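Local structure of xylulose kinase (Bifidobacterium adolescentis ATCC 15703, 3I8B) at residues A[209-221]-A[230-242]. The protein probably phosphorylates D-xylulose to D-xylulose 5-phosphate at the expense of ATP, as a member of the FGGY family of carbohydrate kinases. Sequence-based numbering, arbitrary orientation.
Sequences SNEYRRDLIAMVL and AQSHAEAIVLPTV. With MG (magnesium ion), chain B.
Arg214 reaches across the C-terminal end of helix 230-236 and gives both bonds of one terminal nitrogen to backbone carbonyls. NH1 lies 2.8 Å from Ala234 O and 2.8 Å from Ile237 O; both oxygens sit close to the guanidinium plane, and the bond to Ile237 is nearly straight (170°). The chain runs extended from CG to NE, which carries the flat group past Ala234 to the point where Ile237 leaves the helix, and CD1 of Leu239 lies over the centre of one guanidinium face. NH2 makes a weak bond to a water that also accepts from Leu239 N. A leucine in place of Arg214 would probably leave the carbonyls of Ala234 and Ile237 without this charged donor and set the turn after the helix freer to shift.

The segments form part of a helical hairpin within the FGGY N-terminal domain; the axes of 214-221 and 230-236 approach to 8.1 Å, with 133° between their N-to-C directions. The close approach is consistent with the small residues at the interface: the Ala234 methyl is a knob in a hole formed by Arg214, Ile217, Ala218 and Leu221, while Ala230 CB meets Leu221 CB at 3.8 Å.

The Leu239 methyl that covers the guanidinium also sits over the ring of Tyr212, a CH-pi contact 3.7 Å from CD1 to the ring centroid, so it is wedged between two flat groups. With its CG anti to the carbonyl carbon (chi1 -78°), Tyr212 directs its hydroxyl to Pro240, where OH donates to O at 2.6 Å in the carbonyl plane, on a lone pair. CG2 of Val242 packs obliquely against the phenol end. Beyond Pro240, Thr241 OG1 binds magnesium together with the backbone oxygens of Glu190 and Leu192 and a water that donates to Leu239 O.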
ATOM      1  N   SER A 209       6.870 -17.463   5.167  1.00 14.47           N
ATOM      2  CA  SER A 209       8.063 -18.204   5.566  1.00 17.40           C
ATOM      3  C   SER A 209       9.197 -17.307   6.062  1.00 16.52           C
ATOM      4  O   SER A 209      10.240 -17.797   6.486  1.00 20.36           O
ATOM      5  CB  SER A 209       8.553 -19.114   4.433  1.00 17.20           C
ATOM      6  OG  SER A 209       8.829 -18.368   3.263  1.00 19.02           O
ATOM      7  N   ASN A 210       8.987 -15.999   6.019  1.00 14.95           N
ATOM      8  CA  ASN A 210      10.061 -15.046   6.301  1.00 13.75           C
ATOM      9  C   ASN A 210      11.328 -15.329   5.485  1.00 17.67           C
ATOM     10  O   ASN A 210      12.435 -15.374   6.024  1.00 16.65           O
ATOM     11  CB  ASN A 210      10.377 -14.992   7.802  1.00 17.09           C
ATOM     12  CG  ASN A 210      11.265 -13.816   8.168  1.00 18.20           C
ATOM     13  OD1 ASN A 210      11.159 -12.738   7.584  1.00 17.63           O
ATOM     14  ND2 ASN A 210      12.151 -14.019   9.139  1.00 25.30           N
ATOM     15  N   GLU A 211      11.152 -15.517   4.180  1.00 14.02           N
ATOM     16  CA  GLU A 211      12.272 -15.800   3.290  1.00 16.21           C
ATOM     17  C   GLU A 211      12.327 -14.845   2.117  1.00 14.94           C
ATOM     18  O   GLU A 211      11.332 -14.673   1.383  1.00 12.38           O
ATOM     19  CB  GLU A 211      12.160 -17.222   2.715  1.00 18.30           C
ATOM     20  CG  GLU A 211      11.906 -18.318   3.734  1.00 22.26           C
ATOM     21  CD  GLU A 211      13.184 -18.841   4.364  1.00 33.85           C
ATOM     22  OE1 GLU A 211      13.257 -20.064   4.626  1.00 43.97           O
ATOM     23  OE2 GLU A 211      14.114 -18.034   4.591  1.00 32.13           O
ATOM     24  N   TYR A 212      13.500 -14.262   1.906  1.00  9.76           N
ATOM     25  CA  TYR A 212      13.795 -13.646   0.613  1.00  9.83           C
ATOM     26  C   TYR A 212      14.009 -14.731  -0.438  1.00 10.66           C
ATOM     27  O   TYR A 212      14.676 -15.738  -0.176  1.00 12.43           O
ATOM     28  CB  TYR A 212      15.049 -12.781   0.697  1.00  9.48           C
ATOM     29  CG  TYR A 212      14.828 -11.428   1.340  1.00  9.58           C
ATOM     30  CD1 TYR A 212      13.917 -10.533   0.817  1.00  9.17           C
ATOM     31  CD2 TYR A 212      15.558 -11.042   2.456  1.00 14.37           C
ATOM     32  CE1 TYR A 212      13.719  -9.287   1.402  1.00 11.69           C
ATOM     33  CE2 TYR A 212      15.367  -9.797   3.044  1.00 12.86           C
ATOM     34  CZ  TYR A 212      14.450  -8.929   2.513  1.00  9.54           C
ATOM     35  OH  TYR A 212      14.272  -7.682   3.094  1.00 10.90           O
ATOM     36  N   ARG A 213      13.427 -14.521  -1.616  1.00 11.34           N
ATOM     37  CA  ARG A 213      13.559 -15.430  -2.745  1.00 13.46           C
ATOM     38  C   ARG A 213      14.627 -14.876  -3.692  1.00 11.05           C
ATOM     39  O   ARG A 213      14.323 -14.209  -4.679  1.00 11.91           O
ATOM     40  CB  ARG A 213      12.211 -15.562  -3.457  1.00 10.40           C
ATOM     41  CG  ARG A 213      11.179 -16.343  -2.658  1.00 13.36           C
ATOM     42  CD  ARG A 213      11.529 -17.840  -2.624  1.00 14.02           C
ATOM     43  NE  ARG A 213      11.670 -18.390  -3.979  1.00 15.05           N
ATOM     44  CZ  ARG A 213      10.687 -18.971  -4.665  1.00 16.14           C
ATOM     45  NH1 ARG A 213       9.479 -19.118  -4.131  1.00 15.80           N
ATOM     46  NH2 ARG A 213      10.916 -19.429  -5.882  1.00 16.16           N
ATOM     47  N   ARG A 214      15.883 -15.146  -3.368  1.00 12.17           N
ATOM     48  CA  ARG A 214      16.995 -14.619  -4.138  1.00 13.52           C
ATOM     49  C   ARG A 214      17.050 -15.219  -5.538  1.00 13.27           C
ATOM     50  O   ARG A 214      17.658 -14.647  -6.432  1.00  9.96           O
ATOM     51  CB  ARG A 214      18.312 -14.825  -3.382  1.00 13.65           C
ATOM     52  CG  ARG A 214      18.447 -13.902  -2.160  1.00 11.58           C
ATOM     53  CD  ARG A 214      19.631 -14.289  -1.272  1.00 17.58           C
ATOM     54  NE  ARG A 214      19.688 -13.446  -0.076  1.00 10.76           N
ATOM     55  CZ  ARG A 214      20.301 -12.264  -0.026  1.00 14.32           C
ATOM     56  NH1 ARG A 214      20.916 -11.773  -1.104  1.00  9.54           N
ATOM     57  NH2 ARG A 214      20.279 -11.559   1.095  1.00 12.85           N
ATOM     58  N   ASP A 215      16.411 -16.374  -5.718  1.00 13.25           N
ATOM     59  CA  ASP A 215      16.292 -16.981  -7.045  1.00 13.60           C
ATOM     60  C   ASP A 215      15.423 -16.151  -8.004  1.00 11.93           C
ATOM     61  O   ASP A 215      15.642 -16.159  -9.217  1.00 10.48           O
ATOM     62  CB  ASP A 215      15.746 -18.417  -6.950  1.00 14.38           C
ATOM     63  CG  ASP A 215      14.396 -18.491  -6.245  1.00 17.53           C
ATOM     64  OD1 ASP A 215      14.239 -17.889  -5.157  1.00 13.44           O
ATOM     65  OD2 ASP A 215      13.490 -19.174  -6.771  1.00 15.52           O
ATOM     66  N   LEU A 216      14.425 -15.459  -7.465  1.00 10.98           N
ATOM     67  CA  LEU A 216      13.561 -14.627  -8.292  1.00 11.09           C
ATOM     68  C   LEU A 216      14.312 -13.358  -8.689  1.00 11.30           C
ATOM     69  O   LEU A 216      14.051 -12.776  -9.744  1.00 11.05           O
ATOM     70  CB  LEU A 216      12.243 -14.306  -7.577  1.00  9.97           C
ATOM     71  CG  LEU A 216      11.454 -15.566  -7.214  1.00 12.44           C
ATOM     72  CD1 LEU A 216      10.233 -15.233  -6.357  1.00 10.91           C
ATOM     73  CD2 LEU A 216      11.038 -16.308  -8.471  1.00 11.74           C
ATOM     74  N   ILE A 217      15.253 -12.938  -7.852  1.00  8.85           N
ATOM     75  CA  ILE A 217      16.127 -11.820  -8.209  1.00 10.75           C
ATOM     76  C   ILE A 217      17.110 -12.253  -9.313  1.00  9.77           C
ATOM     77  O   ILE A 217      17.206 -11.601 -10.346  1.00 10.64           O
ATOM     78  CB  ILE A 217      16.890 -11.254  -6.987  1.00 11.50           C
ATOM     79  CG1 ILE A 217      15.901 -10.652  -5.973  1.00 11.33           C
ATOM     80  CG2 ILE A 217      17.903 -10.218  -7.441  1.00  9.82           C
ATOM     81  CD1 ILE A 217      16.532 -10.241  -4.630  1.00  8.52           C
ATOM     82  N   ALA A 218      17.813 -13.363  -9.098  1.00 10.34           N
ATOM     83  CA  ALA A 218      18.676 -13.932 -10.135  1.00 11.65           C
ATOM     84  C   ALA A 218      17.923 -14.019 -11.456  1.00 10.27           C
ATOM     85  O   ALA A 218      18.475 -13.763 -12.525  1.00 12.29           O
ATOM     86  CB  ALA A 218      19.184 -15.332  -9.723  1.00 11.23           C
HETATM   87  N   MSE A 219      16.653 -14.386 -11.375  1.00 10.36           N
HETATM   88  CA  MSE A 219      15.851 -14.601 -12.574  1.00 12.46           C
HETATM   89  C   MSE A 219      15.821 -13.363 -13.458  1.00 12.56           C
HETATM   90  O   MSE A 219      15.839 -13.473 -14.688  1.00 11.44           O
HETATM   91  CB  MSE A 219      14.435 -15.028 -12.195  1.00 14.09           C
HETATM   92  CG  MSE A 219      13.396 -14.840 -13.290  1.00 19.24           C
HETATM   93 SE   MSE A 219      11.612 -15.398 -12.660  1.00 28.74          SE
HETATM   94  CE  MSE A 219      11.957 -17.298 -12.319  1.00 20.45           C
ATOM     95  N   VAL A 220      15.777 -12.182 -12.840  1.00 11.56           N
ATOM     96  CA  VAL A 220      15.730 -10.941 -13.623  1.00 10.40           C
ATOM     97  C   VAL A 220      17.109 -10.377 -13.966  1.00 10.91           C
ATOM     98  O   VAL A 220      17.241  -9.600 -14.911  1.00 10.05           O
ATOM     99  CB  VAL A 220      14.841  -9.854 -12.962  1.00 10.90           C
ATOM    100  CG1 VAL A 220      13.496 -10.455 -12.567  1.00 12.29           C
ATOM    101  CG2 VAL A 220      15.544  -9.217 -11.748  1.00  9.49           C
ATOM    102  N   LEU A 221      18.127 -10.767 -13.199  1.00 11.26           N
ATOM    103  CA  LEU A 221      19.504 -10.347 -13.459  1.00 12.13           C
ATOM    104  C   LEU A 221      20.113 -11.105 -14.644  1.00 14.09           C
ATOM    105  O   LEU A 221      21.090 -10.661 -15.252  1.00 12.57           O
ATOM    106  CB  LEU A 221      20.378 -10.563 -12.219  1.00  9.90           C
ATOM    107  CG  LEU A 221      20.069  -9.656 -11.019  1.00 10.60           C
ATOM    108  CD1 LEU A 221      20.972  -9.956  -9.821  1.00 10.71           C
ATOM    109  CD2 LEU A 221      20.137  -8.158 -11.405  1.00  8.92           C
ATOM    110  N   ALA A 230      24.419 -14.285 -12.557  1.00  9.34           N
ATOM    111  CA  ALA A 230      23.211 -13.710 -11.973  1.00 13.08           C
ATOM    112  C   ALA A 230      22.924 -14.348 -10.621  1.00 12.95           C
ATOM    113  O   ALA A 230      22.556 -13.661  -9.657  1.00  8.91           O
ATOM    114  CB  ALA A 230      22.015 -13.864 -12.922  1.00 10.12           C
ATOM    115  N   GLN A 231      23.103 -15.668 -10.555  1.00 11.79           N
ATOM    116  CA  GLN A 231      22.976 -16.410  -9.306  1.00 12.50           C
ATOM    117  C   GLN A 231      23.961 -15.889  -8.236  1.00 11.44           C
ATOM    118  O   GLN A 231      23.592 -15.678  -7.085  1.00 11.62           O
ATOM    119  CB  GLN A 231      23.195 -17.913  -9.570  1.00 11.80           C
ATOM    120  CG  GLN A 231      23.216 -18.805  -8.320  1.00 17.60           C
ATOM    121  CD  GLN A 231      23.373 -20.304  -8.658  1.00 29.77           C
ATOM    122  OE1 GLN A 231      22.458 -21.102  -8.427  1.00 26.67           O
ATOM    123  NE2 GLN A 231      24.527 -20.678  -9.226  1.00 21.39           N
ATOM    124  N   SER A 232      25.211 -15.682  -8.629  1.00 10.73           N
ATOM    125  CA  SER A 232      26.228 -15.192  -7.715  1.00 10.97           C
ATOM    126  C   SER A 232      25.875 -13.790  -7.203  1.00 11.52           C
ATOM    127  O   SER A 232      25.996 -13.499  -6.013  1.00 11.21           O
ATOM    128  CB  SER A 232      27.593 -15.169  -8.401  1.00 14.25           C
ATOM    129  OG  SER A 232      27.935 -16.440  -8.922  1.00 14.93           O
ATOM    130  N   HIS A 233      25.463 -12.926  -8.117  1.00 10.84           N
ATOM    131  CA  HIS A 233      25.089 -11.556  -7.779  1.00 10.07           C
ATOM    132  C   HIS A 233      23.946 -11.568  -6.759  1.00  9.91           C
ATOM    133  O   HIS A 233      24.022 -10.917  -5.725  1.00 11.78           O
ATOM    134  CB  HIS A 233      24.654 -10.819  -9.051  1.00 10.51           C
ATOM    135  CG  HIS A 233      24.686  -9.324  -8.944  1.00  9.99           C
ATOM    136  ND1 HIS A 233      24.882  -8.655  -7.749  1.00 13.33           N
ATOM    137  CD2 HIS A 233      24.523  -8.364  -9.882  1.00 11.52           C
ATOM    138  CE1 HIS A 233      24.846  -7.355  -7.960  1.00 11.35           C
ATOM    139  NE2 HIS A 233      24.633  -7.148  -9.252  1.00 17.25           N
ATOM    140  N   ALA A 234      22.886 -12.317  -7.048  1.00 10.50           N
ATOM    141  CA  ALA A 234      21.700 -12.310  -6.198  1.00 10.03           C
ATOM    142  C   ALA A 234      21.998 -12.820  -4.789  1.00 12.42           C
ATOM    143  O   ALA A 234      21.370 -12.386  -3.824  1.00  9.13           O
ATOM    144  CB  ALA A 234      20.550 -13.105  -6.847  1.00  9.23           C
ATOM    145  N   GLU A 235      22.970 -13.723  -4.675  1.00 11.94           N
ATOM    146  CA  GLU A 235      23.455 -14.168  -3.376  1.00 12.00           C
ATOM    147  C   GLU A 235      24.250 -13.089  -2.677  1.00 11.38           C
ATOM    148  O   GLU A 235      24.167 -12.947  -1.463  1.00 14.81           O
ATOM    149  CB  GLU A 235      24.337 -15.422  -3.497  1.00 10.74           C
ATOM    150  CG  GLU A 235      23.545 -16.692  -3.779  1.00 21.16           C
ATOM    151  CD  GLU A 235      22.375 -16.875  -2.816  1.00 25.00           C
ATOM    152  OE1 GLU A 235      22.599 -16.894  -1.586  1.00 27.28           O
ATOM    153  OE2 GLU A 235      21.226 -17.004  -3.291  1.00 26.71           O
ATOM    154  N   ALA A 236      25.041 -12.339  -3.432  1.00 12.90           N
ATOM    155  CA  ALA A 236      25.935 -11.355  -2.826  1.00 12.77           C
ATOM    156  C   ALA A 236      25.205 -10.071  -2.375  1.00 11.34           C
ATOM    157  O   ALA A 236      25.691  -9.356  -1.518  1.00  8.27           O
ATOM    158  CB  ALA A 236      27.067 -11.013  -3.787  1.00 14.10           C
ATOM    159  N   ILE A 237      24.045  -9.793  -2.957  1.00  9.09           N
ATOM    160  CA  ILE A 237      23.321  -8.537  -2.702  1.00  9.45           C
ATOM    161  C   ILE A 237      22.825  -8.425  -1.256  1.00 11.89           C
ATOM    162  O   ILE A 237      22.293  -9.390  -0.702  1.00 11.37           O
ATOM    163  CB  ILE A 237      22.136  -8.375  -3.695  1.00 10.33           C
ATOM    164  CG1 ILE A 237      22.665  -7.958  -5.072  1.00  9.78           C
ATOM    165  CG2 ILE A 237      21.108  -7.346  -3.181  1.00  8.19           C
ATOM    166  CD1 ILE A 237      21.656  -8.177  -6.204  1.00  9.56           C
ATOM    167  N   VAL A 238      23.024  -7.261  -0.637  1.00  9.61           N
ATOM    168  CA  VAL A 238      22.544  -7.056   0.725  1.00 10.83           C
ATOM    169  C   VAL A 238      21.078  -6.638   0.637  1.00 10.31           C
ATOM    170  O   VAL A 238      20.750  -5.741  -0.123  1.00  9.32           O
ATOM    171  CB  VAL A 238      23.357  -5.973   1.487  1.00 11.32           C
ATOM    172  CG1 VAL A 238      22.706  -5.675   2.840  1.00  9.42           C
ATOM    173  CG2 VAL A 238      24.805  -6.418   1.677  1.00  8.84           C
ATOM    174  N   LEU A 239      20.213  -7.335   1.374  1.00  6.65           N
ATOM    175  CA  LEU A 239      18.785  -7.047   1.447  1.00 10.85           C
ATOM    176  C   LEU A 239      18.493  -6.670   2.900  1.00 10.34           C
ATOM    177  O   LEU A 239      19.150  -7.173   3.800  1.00 10.61           O
ATOM    178  CB  LEU A 239      17.952  -8.275   1.038  1.00 11.65           C
ATOM    179  CG  LEU A 239      18.184  -8.841  -0.377  1.00 10.91           C
ATOM    180  CD1 LEU A 239      17.335 -10.106  -0.641  1.00  8.27           C
ATOM    181  CD2 LEU A 239      17.947  -7.786  -1.443  1.00  9.52           C
ATOM    182  N   PRO A 240      17.536  -5.762   3.138  1.00  8.83           N
ATOM    183  CA  PRO A 240      17.346  -5.382   4.550  1.00  9.96           C
ATOM    184  C   PRO A 240      16.845  -6.525   5.444  1.00  9.43           C
ATOM    185  O   PRO A 240      15.982  -7.306   5.036  1.00  8.64           O
ATOM    186  CB  PRO A 240      16.317  -4.239   4.483  1.00  9.72           C
ATOM    187  CG  PRO A 240      16.418  -3.718   3.053  1.00  9.96           C
ATOM    188  CD  PRO A 240      16.760  -4.917   2.212  1.00  8.85           C
ATOM    189  N   THR A 241      17.403  -6.605   6.652  1.00  8.29           N
ATOM    190  CA  THR A 241      16.947  -7.534   7.677  1.00 10.85           C
ATOM    191  C   THR A 241      15.513  -7.228   8.013  1.00  9.44           C
ATOM    192  O   THR A 241      15.185  -6.104   8.401  1.00  9.44           O
ATOM    193  CB  THR A 241      17.744  -7.367   8.986  1.00 10.72           C
ATOM    194  OG1 THR A 241      19.134  -7.478   8.703  1.00 15.77           O
ATOM    195  CG2 THR A 241      17.360  -8.445   9.980  1.00 12.61           C
ATOM    196  N   VAL A 242      14.669  -8.239   7.899  1.00 10.01           N
ATOM    197  CA  VAL A 242      13.250  -8.068   8.142  1.00 12.25           C
ATOM    198  C   VAL A 242      12.971  -8.179   9.643  1.00 10.67           C
ATOM    199  O   VAL A 242      13.135  -9.239  10.246  1.00  9.60           O
ATOM    200  CB  VAL A 242      12.427  -9.083   7.331  1.00 11.27           C
ATOM    201  CG1 VAL A 242      10.923  -8.890   7.604  1.00 13.38           C
ATOM    202  CG2 VAL A 242      12.728  -8.914   5.843  1.00 11.50           C
TER
HETATM  203 MG    MG B 515      20.775  -5.702   8.092  1.00 27.74          MG
HETATM  204  O   HOH W   1      13.991 -11.626   9.768  1.00 13.34           O
HETATM  205  O   HOH W   2      21.292  -9.607   2.968  1.00 12.27           O
HETATM  206  O   HOH W   3      20.854  -6.099   5.812  1.00 14.45           O